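AlyGC (Glaciecola chathamensis, PDB 5GKD) cleaves the polysaccharide alginate as a lyase of polysaccharide lyase family 6, probably by beta-elimination. Local coordinates at residues A[661-666]-A[684-689]; A[439-444]-A[463-468]; A[24-29]-A[58-63]; A[518-523]-A[553-558]; A[127-132]-A[151-156]. All coordinates share one frame; numbering follows the deposited sequence.

Interaction 1. Residues A[661-666]-A[684-689]; sequences ILHGTQ and ELTVGE
Two successive rungs of the C-terminal parallel beta-helix meet where His663, the last strand residue of 661-666, lies beside Glu684 of 684-689. The ladder is short: Glu684 N donates to Leu662 O at 2.8 Å, and Gly664 N returns the bond to Glu684 O at 3.0 Å, so the parallel pair puts its side chains on one face of the sheet. There they join directly. His663 ND1 gives its proton to Glu684 OE1 over 2.8 Å, with the oxygen lying in the ring plane and the carboxylate approached on its anti side, the two flat groups being turned 73° apart. CG of His663 stands opposite its backbone N (chi1 180°), which carries the ring toward Glu684, and chi2 of 126° turns ND1 to it, while Glu684 reaches out with an extended chain. Farther along the ring, NE2 comes within 3.6 Å of Thr686 CG2, and Tyr625 from the preceding strand stacks on the imidazole. Past the strands a water bridges the two chains, accepting from Thr686 N at 2.8 Å while donating to Thr665 O at 3.2 Å. OE2 of Glu684 is salt-bridged to Arg708, so both carboxylate oxygens are engaged, which probably fixes the group's rotation. The ND1 bond defines which imidazole nitrogen carries a proton, and the nearby negative charge would probably ease uptake of a second at NE2.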
# COMPACT_ATOMS: atom_id res chain seq x y z
N ILE A 661 -4.87 16.47 -14.83
CA ILE A 661 -5.67 16.95 -13.71
C ILE A 661 -4.75 17.21 -12.53
O ILE A 661 -4.05 16.30 -12.05
CB ILE A 661 -6.84 16.02 -13.34
CG1 ILE A 661 -7.62 16.65 -12.18
CG2 ILE A 661 -6.38 14.62 -13.01
CD1 ILE A 661 -8.95 16.04 -11.94
N LEU A 662 -4.75 18.45 -12.07
CA LEU A 662 -3.77 18.95 -11.11
C LEU A 662 -4.53 19.50 -9.90
O LEU A 662 -5.19 20.54 -9.99
CB LEU A 662 -2.89 20.01 -11.76
CG LEU A 662 -2.23 19.56 -13.06
CD1 LEU A 662 -1.31 20.64 -13.63
CD2 LEU A 662 -1.43 18.32 -12.83
N HIS A 663 -4.44 18.78 -8.78
CA HIS A 663 -5.13 19.13 -7.54
C HIS A 663 -4.09 19.46 -6.48
O HIS A 663 -3.28 18.60 -6.10
CB HIS A 663 -6.06 18.00 -7.11
CG HIS A 663 -6.81 18.26 -5.85
ND1 HIS A 663 -8.18 18.16 -5.76
CD2 HIS A 663 -6.37 18.58 -4.60
CE1 HIS A 663 -8.56 18.42 -4.52
NE2 HIS A 663 -7.49 18.69 -3.80
N GLY A 664 -4.12 20.69 -5.98
CA GLY A 664 -3.20 21.11 -4.95
C GLY A 664 -1.77 21.30 -5.41
O GLY A 664 -0.88 21.37 -4.55
N THR A 665 -1.50 21.38 -6.71
CA THR A 665 -0.16 21.72 -7.17
C THR A 665 0.08 23.22 -7.02
O THR A 665 -0.77 24.05 -7.34
CB THR A 665 0.04 21.31 -8.62
OG1 THR A 665 -0.98 21.91 -9.43
CG2 THR A 665 -0.06 19.82 -8.74
N GLN A 666 1.26 23.56 -6.52
CA GLN A 666 1.58 24.90 -6.05
C GLN A 666 2.22 25.77 -7.13
O GLN A 666 2.11 26.99 -7.06
CB GLN A 666 2.50 24.79 -4.84
CG GLN A 666 1.95 23.81 -3.79
CD GLN A 666 2.37 24.17 -2.39
OE1 GLN A 666 2.29 25.33 -1.98
NE2 GLN A 666 2.83 23.17 -1.64
N GLU A 684 -7.57 22.03 -10.00
CA GLU A 684 -8.31 22.06 -8.75
C GLU A 684 -7.37 22.72 -7.73
O GLU A 684 -6.59 22.06 -7.03
CB GLU A 684 -8.77 20.62 -8.37
CG GLU A 684 -9.73 20.00 -9.41
CD GLU A 684 -10.30 18.64 -9.01
OE1 GLU A 684 -9.68 17.96 -8.17
OE2 GLU A 684 -11.36 18.25 -9.55
N LEU A 685 -7.40 24.03 -7.69
CA LEU A 685 -6.56 24.81 -6.82
C LEU A 685 -6.98 24.78 -5.37
O LEU A 685 -8.12 24.91 -5.09
CB LEU A 685 -6.50 26.23 -7.33
CG LEU A 685 -5.99 26.38 -8.74
CD1 LEU A 685 -6.30 27.73 -9.30
CD2 LEU A 685 -4.53 26.01 -8.89
N THR A 686 -6.03 24.57 -4.46
CA THR A 686 -6.29 24.52 -3.03
C THR A 686 -5.71 25.74 -2.30
O THR A 686 -5.53 26.75 -2.88
CB THR A 686 -5.70 23.26 -2.39
OG1 THR A 686 -4.29 23.29 -2.50
CG2 THR A 686 -6.22 22.02 -3.05
N VAL A 687 -5.42 25.60 -1.03
CA VAL A 687 -4.85 26.65 -0.25
C VAL A 687 -3.41 26.98 -0.64
O VAL A 687 -2.81 26.32 -1.43
CB VAL A 687 -4.87 26.29 1.24
CG1 VAL A 687 -6.27 26.01 1.68
CG2 VAL A 687 -4.05 25.05 1.50
N GLY A 688 -2.89 28.04 -0.06
CA GLY A 688 -1.54 28.50 -0.25
C GLY A 688 -1.17 29.35 -1.43
O GLY A 688 -0.06 29.37 -1.81
N GLU A 689 -2.15 30.03 -2.01
CA GLU A 689 -1.98 30.95 -3.13
C GLU A 689 -1.10 30.36 -4.25
O GLU A 689 -0.05 30.90 -4.56
CB GLU A 689 -1.41 32.28 -2.64
CG GLU A 689 -2.28 32.96 -1.56
CD GLU A 689 -1.69 34.24 -0.99
OE1 GLU A 689 -0.64 34.18 -0.31
OE2 GLU A 689 -2.27 35.31 -1.19
O HOH W 1 -3.50 24.22 -5.72
O HOH W 2 -0.02 26.85 -3.16

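Interaction 2. Residues A[439-444]-A[463-468]; sequences GKHIAV and VLVLQA
The imidazole of His441 has one face laid over Val463, whose CB sits 4.0 Å from the ring centroid and 12° off the ring normal, a CH-pi contact. At the ring edge, close to its plane, Val465 CG2 comes 4.1 Å from ND1. His441 CG is anti to its carbonyl carbon (chi1 -67°), which leads the ring along Val463, the two side chains pointing the same way. In the other flat group, the amide of Gln467, CD lies 3.5 Å from Val444 O. Between these groups runs a regular parallel ladder: Val463 N to Lys440 O, Ile442 N to Val463 O, Val465 N to Ile442 O (2.8 Å), Val444 N to Val465 O, where the donor stands above the carbonyl plane, and Gln467 N to Val444 O at 3.0 Å. The short axes of strands 441-444 and 463-466 are twisted by 30° against each other. Their reverse face carries Ile442, Val444, Leu464 and Leu466; Val444 CB meets Leu466 CD2 at 3.8 Å and its CG2 meets Leu464 CG at 3.9 Å. Helix 450-457 packs on Val444, Leu464 and Leu466, capping the first rungs of the C-terminal parallel beta-helix. Lys440, just ahead of the strand, is salt-bridged to Glu459 and Asp462. The faces differ accordingly: where His441 and Ala443 are exposed, a polar ring covers buried Val463, while Val444, Leu464 and Leu466 are buried under the helix.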
# COMPACT_ATOMS: atom_id res chain seq x y z
N GLY A 439 29.55 6.76 -11.75
CA GLY A 439 30.22 5.47 -11.75
C GLY A 439 30.94 5.21 -13.05
O GLY A 439 31.47 6.13 -13.68
N LYS A 440 30.93 3.95 -13.47
CA LYS A 440 31.64 3.50 -14.66
C LYS A 440 30.65 3.11 -15.75
O LYS A 440 29.46 2.92 -15.51
CB LYS A 440 32.54 2.32 -14.33
CG LYS A 440 31.76 1.14 -13.83
CD LYS A 440 32.63 -0.06 -13.58
CE LYS A 440 31.76 -1.27 -13.28
NZ LYS A 440 31.41 -1.34 -11.83
N HIS A 441 31.17 2.98 -16.96
CA HIS A 441 30.35 2.59 -18.10
C HIS A 441 30.52 1.10 -18.35
O HIS A 441 31.64 0.57 -18.32
CB HIS A 441 30.71 3.41 -19.34
CG HIS A 441 30.37 4.85 -19.20
ND1 HIS A 441 29.52 5.50 -20.08
CD2 HIS A 441 30.73 5.77 -18.28
CE1 HIS A 441 29.39 6.76 -19.70
NE2 HIS A 441 30.11 6.95 -18.61
N ILE A 442 29.39 0.42 -18.54
CA ILE A 442 29.34 -1.02 -18.77
C ILE A 442 28.63 -1.26 -20.10
O ILE A 442 27.51 -0.79 -20.30
CB ILE A 442 28.59 -1.75 -17.64
CG1 ILE A 442 29.26 -1.48 -16.30
CG2 ILE A 442 28.51 -3.24 -17.93
CD1 ILE A 442 28.44 -1.93 -15.11
N ALA A 443 29.29 -1.97 -21.00
CA ALA A 443 28.66 -2.35 -22.25
C ALA A 443 27.76 -3.55 -22.04
O ALA A 443 28.11 -4.49 -21.32
CB ALA A 443 29.73 -2.66 -23.31
N VAL A 444 26.58 -3.51 -22.61
CA VAL A 444 25.64 -4.58 -22.46
C VAL A 444 25.25 -4.99 -23.84
O VAL A 444 25.20 -4.18 -24.71
CB VAL A 444 24.40 -4.10 -21.72
CG1 VAL A 444 23.52 -5.27 -21.38
CG2 VAL A 444 24.78 -3.34 -20.48
N VAL A 463 26.66 3.47 -15.65
CA VAL A 463 25.90 3.73 -16.87
C VAL A 463 25.97 2.49 -17.74
O VAL A 463 27.05 2.06 -18.15
CB VAL A 463 26.42 4.96 -17.63
CG1 VAL A 463 25.63 5.16 -18.92
CG2 VAL A 463 26.34 6.20 -16.77
N LEU A 464 24.81 1.90 -18.01
CA LEU A 464 24.71 0.75 -18.90
C LEU A 464 24.50 1.26 -20.32
O LEU A 464 23.59 2.05 -20.58
CB LEU A 464 23.56 -0.16 -18.47
CG LEU A 464 23.75 -1.21 -17.35
CD1 LEU A 464 24.47 -0.65 -16.14
CD2 LEU A 464 22.41 -1.82 -16.93
N VAL A 465 25.37 0.82 -21.24
CA VAL A 465 25.35 1.25 -22.63
C VAL A 465 24.94 0.05 -23.47
O VAL A 465 25.74 -0.88 -23.68
CB VAL A 465 26.71 1.81 -23.08
CG1 VAL A 465 26.58 2.47 -24.43
CG2 VAL A 465 27.23 2.79 -22.05
N LEU A 466 23.69 0.04 -23.93
CA LEU A 466 23.15 -1.10 -24.65
C LEU A 466 23.54 -1.00 -26.12
O LEU A 466 23.31 0.02 -26.77
CB LEU A 466 21.63 -1.16 -24.53
CG LEU A 466 20.94 -0.84 -23.21
CD1 LEU A 466 19.43 -0.93 -23.35
CD2 LEU A 466 21.43 -1.77 -22.12
N GLN A 467 24.14 -2.07 -26.64
CA GLN A 467 24.44 -2.13 -28.05
C GLN A 467 23.15 -2.37 -28.83
O GLN A 467 22.11 -2.72 -28.27
CB GLN A 467 25.47 -3.21 -28.33
CG GLN A 467 26.73 -3.10 -27.46
CD GLN A 467 27.47 -4.42 -27.33
OE1 GLN A 467 26.89 -5.49 -27.48
NE2 GLN A 467 28.76 -4.34 -27.02
N ALA A 468 23.22 -2.16 -30.14
CA ALA A 468 22.04 -2.27 -30.98
C ALA A 468 21.47 -3.68 -30.93
O ALA A 468 22.21 -4.66 -30.80
CB ALA A 468 22.39 -1.89 -32.42

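Interaction 3. Residues A[24-29]-A[58-63]; sequences IILANG and VFLTGQ
Val58 sinks against the turn that carries the chain from strand 23-26 into Gly29, at one of the first corners of the N-terminal parallel beta-helix. Three residues make most of this contact: Val58, Gly29 and Leu26. Both methyls of Val58 are used. CG1, anti to the backbone N (chi1 173°), lies 4.1 Å from Leu26 CB, while CG2 presses to 3.3 Å from Leu26 O and 3.6 Å from Asn28 OD1, the asparagine crossing it at about a right angle. That OD1 has its hydrogen bond elsewhere, from Thr54 N, so the valine methyl merely rests against it. Leu26 reaches farther inward, its CD1 4.2 Å from Leu60 CD1, and Leu78 of the next coil packs on both Leu26 and Val58, making this corner part of the hydrophobic interior. Gly29 contributes backbone alone. Its angles (phi 149°, psi -172°) would force any CB against the carbonyl oxygen of Asn28, which explains a glycine at the point where the chain straightens into strand 29-32. There it pairs in parallel with Val58. Its carbonyl serves two successive residues of the facing strand: Gly29 O takes a CA-H...O contact from Val58 CA at 3.5 Å, and accepts a nearly straight hydrogen bond from Phe59 N at 3.0 Å.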
# COMPACT_ATOMS: atom_id res chain seq x y z
N ILE A 24 30.52 3.64 32.49
CA ILE A 24 30.12 2.37 31.91
C ILE A 24 30.53 2.41 30.45
O ILE A 24 30.14 3.33 29.72
CB ILE A 24 28.61 2.14 32.07
CG1 ILE A 24 28.24 2.14 33.55
CG2 ILE A 24 28.20 0.84 31.38
CD1 ILE A 24 26.78 2.04 33.83
N ILE A 25 31.33 1.45 30.02
CA ILE A 25 31.97 1.48 28.71
C ILE A 25 31.42 0.34 27.86
O ILE A 25 31.65 -0.84 28.16
CB ILE A 25 33.49 1.39 28.83
CG1 ILE A 25 34.04 2.56 29.65
CG2 ILE A 25 34.13 1.38 27.45
CD1 ILE A 25 35.56 2.51 29.80
N LEU A 26 30.69 0.68 26.80
CA LEU A 26 30.26 -0.32 25.83
C LEU A 26 31.44 -0.70 24.95
O LEU A 26 32.01 0.15 24.27
CB LEU A 26 29.12 0.21 24.96
CG LEU A 26 27.82 0.68 25.61
CD1 LEU A 26 26.77 1.01 24.53
CD2 LEU A 26 27.31 -0.35 26.63
N ALA A 27 31.80 -1.99 24.98
CA ALA A 27 32.91 -2.50 24.21
C ALA A 27 32.69 -2.32 22.71
O ALA A 27 31.57 -2.40 22.22
CB ALA A 27 33.12 -4.00 24.53
N ASN A 28 33.78 -2.08 21.99
CA ASN A 28 33.72 -1.92 20.55
C ASN A 28 33.03 -3.12 19.92
O ASN A 28 33.28 -4.26 20.29
CB ASN A 28 35.13 -1.77 19.98
CG ASN A 28 35.78 -0.47 20.39
OD1 ASN A 28 35.09 0.49 20.72
ND2 ASN A 28 37.09 -0.43 20.34
N GLY A 29 32.15 -2.84 18.98
CA GLY A 29 31.42 -3.86 18.27
C GLY A 29 30.06 -3.34 17.87
O GLY A 29 29.74 -2.16 18.03
N VAL A 58 31.63 1.70 18.22
CA VAL A 58 30.47 1.16 18.92
C VAL A 58 29.23 1.57 18.14
O VAL A 58 28.88 2.75 18.08
CB VAL A 58 30.39 1.64 20.38
CG1 VAL A 58 29.08 1.20 21.01
CG2 VAL A 58 31.58 1.13 21.16
N PHE A 59 28.56 0.58 17.57
CA PHE A 59 27.37 0.78 16.77
C PHE A 59 26.19 0.18 17.49
O PHE A 59 26.27 -0.94 18.01
CB PHE A 59 27.53 0.12 15.40
CG PHE A 59 28.72 0.60 14.65
CD1 PHE A 59 28.70 1.81 13.99
CD2 PHE A 59 29.88 -0.16 14.61
CE1 PHE A 59 29.79 2.26 13.30
CE2 PHE A 59 30.99 0.29 13.92
CZ PHE A 59 30.94 1.51 13.26
N LEU A 60 25.09 0.91 17.52
CA LEU A 60 23.82 0.42 18.02
C LEU A 60 22.89 0.31 16.81
O LEU A 60 22.53 1.33 16.21
CB LEU A 60 23.24 1.32 19.10
CG LEU A 60 23.71 0.95 20.50
CD1 LEU A 60 25.17 1.27 20.65
CD2 LEU A 60 22.91 1.63 21.58
N THR A 61 22.51 -0.92 16.47
CA THR A 61 21.85 -1.21 15.21
C THR A 61 20.53 -1.94 15.45
O THR A 61 20.17 -2.29 16.58
CB THR A 61 22.75 -2.05 14.29
OG1 THR A 61 22.93 -3.37 14.84
CG2 THR A 61 24.10 -1.39 14.10
N GLY A 62 19.81 -2.17 14.37
CA GLY A 62 18.50 -2.80 14.49
C GLY A 62 17.57 -1.94 15.30
O GLY A 62 17.59 -0.71 15.22
N GLN A 63 16.75 -2.58 16.13
CA GLN A 63 15.76 -1.87 16.93
C GLN A 63 16.37 -1.49 18.28
O GLN A 63 15.99 -2.00 19.33
CB GLN A 63 14.48 -2.68 17.08
CG GLN A 63 13.56 -2.55 15.87
CD GLN A 63 14.27 -2.97 14.59
OE1 GLN A 63 14.44 -4.16 14.33
NE2 GLN A 63 14.73 -2.00 13.81

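Interaction 4. Residues A[518-523]-A[553-558]; sequences VDATNA and ENLDIN
Backbone hydrogen bonds tie Asp519 and Glu553 into a parallel pair: Glu553 N donates to Val518 O at 2.9 Å, and Ala520 N to Glu553 O at 3.0 Å. Side-chain bonds then gather on one oxygen, Asp519 OD1. Thr521 OG1 donates to its syn lone pair over 2.6 Å; Thr521 N, completing an Asx turn, approaches one face of the carboxylate and Asn554 ND2 the other, both well out of its plane, this last bond spanning the two segments at 3.2 Å with OD1 in the amide plane. CG of Asp519 lies trans to the backbone N (chi1 175°), turning OD1 toward these donors. Here the C-terminal parallel beta-helix rounds a corner, 518-523 leaving its strand through a type I turn from Ala520 to Ala523. Replacing Asp519 with a leucine would probably leave Thr521 N, Thr521 OG1 and the amide of Asn554 without their common acceptor and set the asparagine free to turn. A water joins the departing chains, donating to Ala520 O and to Asn554 O (2.8 Å) and accepting from Ile557 N. One apolar pair, Ala520 CB and Leu555 CD1 at 4.0 Å, lies beside Tyr561; separately, the methyl CD1 of Ile557 packs against Ala523 O at 3.3 Å.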
# COMPACT_ATOMS: atom_id res chain seq x y z
N VAL A 518 11.14 1.20 -26.31
CA VAL A 518 10.37 0.16 -25.65
C VAL A 518 9.13 -0.12 -26.47
O VAL A 518 8.33 0.79 -26.71
CB VAL A 518 9.99 0.52 -24.20
CG1 VAL A 518 9.13 -0.60 -23.61
CG2 VAL A 518 11.21 0.74 -23.34
N ASP A 519 8.98 -1.37 -26.89
CA ASP A 519 7.78 -1.87 -27.54
C ASP A 519 7.18 -2.89 -26.59
O ASP A 519 7.74 -3.97 -26.40
CB ASP A 519 8.13 -2.47 -28.91
CG ASP A 519 6.94 -3.11 -29.59
OD1 ASP A 519 5.80 -3.00 -29.11
OD2 ASP A 519 7.16 -3.75 -30.65
N ALA A 520 6.04 -2.55 -26.00
CA ALA A 520 5.36 -3.39 -25.02
C ALA A 520 4.36 -4.36 -25.65
O ALA A 520 3.48 -4.86 -24.95
CB ALA A 520 4.63 -2.52 -23.99
N THR A 521 4.49 -4.63 -26.95
CA THR A 521 3.60 -5.56 -27.65
C THR A 521 3.46 -6.90 -26.93
O THR A 521 2.37 -7.49 -26.90
CB THR A 521 4.11 -5.76 -29.08
OG1 THR A 521 3.89 -4.56 -29.83
CG2 THR A 521 3.42 -6.96 -29.76
N ASN A 522 4.54 -7.40 -26.33
CA ASN A 522 4.55 -8.75 -25.78
C ASN A 522 4.29 -8.81 -24.29
O ASN A 522 4.48 -9.88 -23.69
CB ASN A 522 5.88 -9.40 -26.10
CG ASN A 522 6.15 -9.36 -27.57
OD1 ASN A 522 6.83 -8.47 -28.07
ND2 ASN A 522 5.58 -10.31 -28.29
N ALA A 523 3.87 -7.72 -23.67
CA ALA A 523 3.48 -7.76 -22.26
C ALA A 523 2.30 -8.72 -22.07
O ALA A 523 1.55 -8.98 -23.01
CB ALA A 523 3.10 -6.36 -21.78
N GLU A 553 6.07 2.56 -26.93
CA GLU A 553 4.96 2.29 -27.84
C GLU A 553 4.23 1.02 -27.48
O GLU A 553 4.81 0.08 -26.93
CB GLU A 553 5.43 2.14 -29.29
CG GLU A 553 5.82 3.43 -29.96
CD GLU A 553 6.15 3.21 -31.43
OE1 GLU A 553 6.19 2.04 -31.86
OE2 GLU A 553 6.36 4.22 -32.14
N ASN A 554 2.94 1.00 -27.83
CA ASN A 554 2.14 -0.23 -27.84
C ASN A 554 1.92 -0.77 -26.43
O ASN A 554 2.01 -1.97 -26.18
CB ASN A 554 2.78 -1.28 -28.75
CG ASN A 554 2.86 -0.81 -30.20
OD1 ASN A 554 1.92 -0.21 -30.72
ND2 ASN A 554 3.99 -1.08 -30.84
N LEU A 555 1.64 0.14 -25.49
CA LEU A 555 1.16 -0.25 -24.17
C LEU A 555 -0.36 -0.43 -24.24
O LEU A 555 -1.14 0.25 -23.57
CB LEU A 555 1.55 0.79 -23.12
CG LEU A 555 3.00 0.83 -22.61
CD1 LEU A 555 3.97 1.38 -23.64
CD2 LEU A 555 3.08 1.65 -21.33
N ASP A 556 -0.77 -1.36 -25.09
CA ASP A 556 -2.19 -1.40 -25.39
C ASP A 556 -2.73 -2.81 -25.63
O ASP A 556 -3.79 -2.96 -26.23
CB ASP A 556 -2.51 -0.52 -26.60
CG ASP A 556 -1.74 -0.92 -27.86
OD1 ASP A 556 -0.77 -1.70 -27.78
OD2 ASP A 556 -2.10 -0.42 -28.94
N ILE A 557 -2.04 -3.85 -25.14
CA ILE A 557 -2.54 -5.21 -25.34
C ILE A 557 -3.85 -5.42 -24.59
O ILE A 557 -4.69 -6.23 -25.00
CB ILE A 557 -1.49 -6.24 -24.91
CG1 ILE A 557 -1.92 -7.64 -25.36
CG2 ILE A 557 -1.27 -6.19 -23.40
CD1 ILE A 557 -0.81 -8.67 -25.31
N ASN A 558 -4.05 -4.71 -23.48
CA ASN A 558 -5.29 -4.77 -22.72
C ASN A 558 -5.49 -3.40 -22.09
O ASN A 558 -4.65 -2.50 -22.23
CB ASN A 558 -5.23 -5.91 -21.70
CG ASN A 558 -6.59 -6.45 -21.34
OD1 ASN A 558 -7.51 -5.70 -21.01
ND2 ASN A 558 -6.74 -7.76 -21.41
O HOH W 3 0.83 -4.19 -24.97

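Interaction 5. Residues A[127-132]-A[151-156]; sequences MVYGRH and AVRLTT. With PO4 (phosphate ion), chain G.
Arg153 of 151-156 lies alongside Tyr129 of 127-132, and the polar ends of both turn to the same phosphate ion. Phosphate O1 accepts twice, from Tyr129 OH at 2.8 Å and from Arg153 NE at 3.0 Å, and the tyrosine meets it in the ring plane. Arg153 NH2 supplies O4 over 2.6 Å, so the guanidinium binds the ion through its edge, while Arg94 NH1 adds a further donor. Bends at chi2 and chi3 (-72° and -100°) lay the arginine along the tyrosine, with CG 3.5 Å from Tyr129 CE2 and the ring and guanidinium planes 73° apart; Thr155 CG2 lies over one face of the guanidinium. Two backbone bonds cross in a parallel ladder, Val128 N to Ala151 O and Arg153 N to Val128 O (both 2.9 Å). These are neighbouring rungs of the N-terminal parallel beta-helix, on the face whose later strands carry the calcium ligand Glu214, which also lines the carbonate pocket, and its companions there, Arg240 and Arg264. The phosphate is probably from the crystallisation liquor, yet its cluster of donors is consistent with a place suited to an anion. A leucine in place of Arg153 would probably deprive O1 and O4 of their arginine donors. On the strand face shared by Met127 and Ala151, Met127 SD rests 3.6 Å from Ala151 CB, and its methyl CE packs tightly against Arg153 CG at 3.3 Å.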
# COMPACT_ATOMS: atom_id res chain seq x y z
N MET A 127 14.37 13.54 21.75
CA MET A 127 13.33 14.21 22.52
C MET A 127 13.88 14.59 23.88
O MET A 127 14.32 13.71 24.63
CB MET A 127 12.09 13.33 22.69
CG MET A 127 11.41 13.00 21.39
SD MET A 127 10.59 14.38 20.59
CE MET A 127 9.15 14.50 21.54
N VAL A 128 13.83 15.88 24.21
CA VAL A 128 14.37 16.39 25.47
C VAL A 128 13.22 16.63 26.44
O VAL A 128 12.22 17.27 26.09
CB VAL A 128 15.18 17.68 25.26
CG1 VAL A 128 16.08 17.94 26.47
CG2 VAL A 128 16.04 17.56 24.03
N TYR A 129 13.36 16.12 27.66
CA TYR A 129 12.43 16.41 28.76
C TYR A 129 13.22 16.95 29.95
O TYR A 129 14.45 17.06 29.89
CB TYR A 129 11.63 15.17 29.18
CG TYR A 129 10.86 14.49 28.06
CD1 TYR A 129 11.50 13.68 27.14
CD2 TYR A 129 9.50 14.67 27.94
CE1 TYR A 129 10.79 13.06 26.12
CE2 TYR A 129 8.79 14.06 26.93
CZ TYR A 129 9.43 13.27 26.03
OH TYR A 129 8.71 12.67 25.03
N GLY A 130 12.53 17.26 31.04
CA GLY A 130 13.25 17.65 32.23
C GLY A 130 13.83 19.05 32.12
O GLY A 130 13.31 19.91 31.40
N ARG A 131 14.93 19.28 32.84
CA ARG A 131 15.53 20.61 32.94
C ARG A 131 17.04 20.51 32.94
O ARG A 131 17.63 19.54 33.43
CB ARG A 131 15.07 21.35 34.21
CG ARG A 131 13.61 21.76 34.22
CD ARG A 131 13.25 22.60 35.44
NE ARG A 131 11.84 23.00 35.40
CZ ARG A 131 11.15 23.48 36.43
NH1 ARG A 131 11.73 23.63 37.62
NH2 ARG A 131 9.88 23.79 36.28
N HIS A 132 17.67 21.56 32.41
CA HIS A 132 19.13 21.72 32.46
C HIS A 132 19.87 20.58 31.78
O HIS A 132 20.95 20.19 32.20
CB HIS A 132 19.60 21.90 33.89
CG HIS A 132 19.00 23.08 34.57
ND1 HIS A 132 19.33 24.38 34.23
CD2 HIS A 132 18.06 23.18 35.54
CE1 HIS A 132 18.64 25.21 34.98
NE2 HIS A 132 17.85 24.51 35.77
N ALA A 151 13.24 17.46 19.16
CA ALA A 151 12.26 18.33 19.79
C ALA A 151 12.55 18.45 21.29
O ALA A 151 13.16 17.57 21.90
CB ALA A 151 10.84 17.81 19.56
N VAL A 152 12.13 19.57 21.86
CA VAL A 152 12.07 19.80 23.30
C VAL A 152 10.60 19.72 23.69
O VAL A 152 9.78 20.48 23.16
CB VAL A 152 12.64 21.17 23.68
CG1 VAL A 152 12.29 21.51 25.11
CG2 VAL A 152 14.14 21.21 23.47
N ARG A 153 10.26 18.79 24.58
CA ARG A 153 8.89 18.63 25.03
C ARG A 153 8.63 19.47 26.27
O ARG A 153 9.51 19.65 27.11
CB ARG A 153 8.57 17.17 25.39
CG ARG A 153 8.42 16.24 24.25
CD ARG A 153 7.14 16.47 23.48
NE ARG A 153 6.05 15.56 23.80
CZ ARG A 153 4.77 15.89 23.63
NH1 ARG A 153 4.46 17.11 23.21
NH2 ARG A 153 3.80 15.04 23.91
N LEU A 154 7.39 19.91 26.42
CA LEU A 154 7.01 20.81 27.50
C LEU A 154 5.76 20.32 28.21
O LEU A 154 4.98 21.12 28.74
CB LEU A 154 6.79 22.21 26.96
CG LEU A 154 8.04 22.78 26.29
CD1 LEU A 154 7.66 24.06 25.58
CD2 LEU A 154 9.11 23.02 27.33
N THR A 155 5.54 19.01 28.22
CA THR A 155 4.21 18.52 28.52
C THR A 155 3.84 18.68 29.98
O THR A 155 2.65 18.74 30.29
CB THR A 155 4.06 17.08 28.03
OG1 THR A 155 5.17 16.31 28.47
CG2 THR A 155 4.06 17.07 26.53
N THR A 156 4.81 18.78 30.88
CA THR A 156 4.54 19.14 32.26
C THR A 156 5.48 20.26 32.68
O THR A 156 6.50 20.52 32.04
CB THR A 156 4.69 17.94 33.25
OG1 THR A 156 6.08 17.66 33.49
CG2 THR A 156 4.05 16.69 32.68
P PO4 G . 4.99 11.90 24.53
O1 PO4 G . 5.88 12.92 25.19
O2 PO4 G . 4.80 10.67 25.39
O3 PO4 G . 5.63 11.52 23.21
O4 PO4 G . 3.63 12.49 24.27

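Overall arrangement
All five contacts join coils of parallel beta-helices, but they fall in two separate solenoids: interactions 3 and 5 in the N-terminal one, interactions 1, 2 and 4 in the C-terminal one. Interactions 2 and 4 reach the same group of strands, their nearest atoms about 8 Å apart, yet the former is a full ladder under a capping helix and the latter a turn gathered on a carboxylate oxygen. Interaction 5 is the buried one; the rest are partly buried. Interaction 3 relies on apolar packing with a single cross-segment hydrogen bond, whereas interactions 1 and 5 deploy charged side chains, one toward a histidine, the other toward a bound anion.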